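Local atomic coordinates of Nrps/pks (Streptomyces albus, PDB entry 4OPF), a protein that forms a ketosynthase domain of the AT-less oxazolomycin polyketide synthase, with the thiolase-type fold of enzymes that condense acyl units. Residues 295-298 against 302-305. Numbering follows the deposited sequence.
Sequences NAAG and PDLI
D303 sets its CG anti to its own carbonyl carbon and beside its backbone N (chi1 -75°), which swings the carboxylate off helix 300-314 and back toward the amide of G298. There D303 OD1 accepts a hydrogen bond from G298 N at 3.0 Å, through its syn lone pair, with an N-H...O angle of 153°. A297 N also approaches, 3.1 Å from D303 OD1. The second oxygen, OD2, takes the amide of F214 and, weakly, that of S299, so both oxygens of this buried carboxylate are engaged by backbone. Beside the carboxylate, the methyl of A297 meets the P302 ring, its CB 4.0 Å from P302 CB. G298 adopts positive phi (85°), where a CB would press on the carbonyl O of A297. In ketosynthases this loop and helix start usually read HGTGT...GDP; here N295 probably occupies the position of the first catalytic histidine, consistent with a domain that does not elongate the chain. E306, one turn on from D303, takes the amides of N295 and A296. An asparagine at D303 removes the charge and, with its amide oxygen kept toward G298, would probably turn an NH2 toward F214 N, leaving that amide without its acceptor. The chemistry points to an anionic carboxylate, probably stabilised by these N-H groups, that ties the loop after strand 291-293 to the first turn of the helix.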
loop_
_atom_site.group_PDB
_atom_site.type_symbol
_atom_site.label_atom_id
_atom_site.label_comp_id
_atom_site.label_asym_id
_atom_site.label_seq_id
_atom_site.Cartn_x
_atom_site.Cartn_y
_atom_site.Cartn_z
ATOM N N ASN A 295 9.934 -3.335 -19.575
ATOM C CA ASN A 295 8.880 -4.236 -19.183
ATOM C C ASN A 295 8.958 -5.564 -19.885
ATOM O O ASN A 295 8.836 -6.613 -19.271
ATOM C CB ASN A 295 7.540 -3.626 -19.461
ATOM C CG ASN A 295 6.423 -4.505 -18.962
ATOM O OD1 ASN A 295 6.416 -4.910 -17.816
ATOM N ND2 ASN A 295 5.516 -4.866 -19.848
ATOM N N ALA A 296 9.146 -5.515 -21.186
ATOM C CA ALA A 296 9.426 -6.706 -21.958
ATOM C C ALA A 296 8.340 -7.742 -21.844
ATOM O O ALA A 296 8.544 -8.850 -21.381
ATOM C CB ALA A 296 10.789 -7.277 -21.568
ATOM N N ALA A 297 7.163 -7.379 -22.289
ATOM C CA ALA A 297 6.003 -8.253 -22.143
ATOM C C ALA A 297 6.190 -9.550 -22.927
ATOM O O ALA A 297 5.701 -10.561 -22.515
ATOM C CB ALA A 297 4.741 -7.540 -22.627
ATOM N N GLY A 298 6.863 -9.505 -24.063
ATOM C CA GLY A 298 7.095 -10.692 -24.872
ATOM C C GLY A 298 5.935 -10.985 -25.812
ATOM O O GLY A 298 5.545 -12.133 -26.037
ATOM N N PRO A 302 2.222 -5.213 -27.367
ATOM C CA PRO A 302 2.679 -4.443 -26.220
ATOM C C PRO A 302 4.161 -4.090 -26.311
ATOM O O PRO A 302 4.540 -3.030 -25.858
ATOM C CB PRO A 302 2.398 -5.342 -25.022
ATOM C CG PRO A 302 1.953 -6.633 -25.574
ATOM C CD PRO A 302 1.542 -6.453 -26.988
ATOM N N ASP A 303 4.994 -4.935 -26.922
ATOM C CA ASP A 303 6.402 -4.621 -27.017
ATOM C C ASP A 303 6.620 -3.404 -27.918
ATOM O O ASP A 303 7.435 -2.518 -27.634
ATOM C CB ASP A 303 7.168 -5.811 -27.582
ATOM C CG ASP A 303 7.349 -6.975 -26.558
ATOM O OD1 ASP A 303 7.081 -6.806 -25.342
ATOM O OD2 ASP A 303 7.765 -8.075 -27.019
ATOM N N LEU A 304 5.910 -3.365 -29.029
ATOM C CA LEU A 304 6.008 -2.228 -29.918
ATOM C C LEU A 304 5.521 -0.942 -29.248
ATOM O O LEU A 304 6.115 0.113 -29.375
ATOM C CB LEU A 304 5.174 -2.498 -31.156
ATOM C CG LEU A 304 5.145 -1.371 -32.169
ATOM C CD1 LEU A 304 6.559 -1.138 -32.693
ATOM C CD2 LEU A 304 4.149 -1.693 -33.289
ATOM N N ILE A 305 4.405 -1.037 -28.556
ATOM C CA ILE A 305 3.885 0.082 -27.789
ATOM C C ILE A 305 4.926 0.582 -26.796
ATOM O O ILE A 305 5.169 1.818 -26.686
ATOM C CB ILE A 305 2.571 -0.298 -27.093
ATOM C CG1 ILE A 305 1.466 -0.307 -28.163
ATOM C CG2 ILE A 305 2.274 0.645 -25.933
ATOM C CD1 ILE A 305 0.186 -0.958 -27.705
#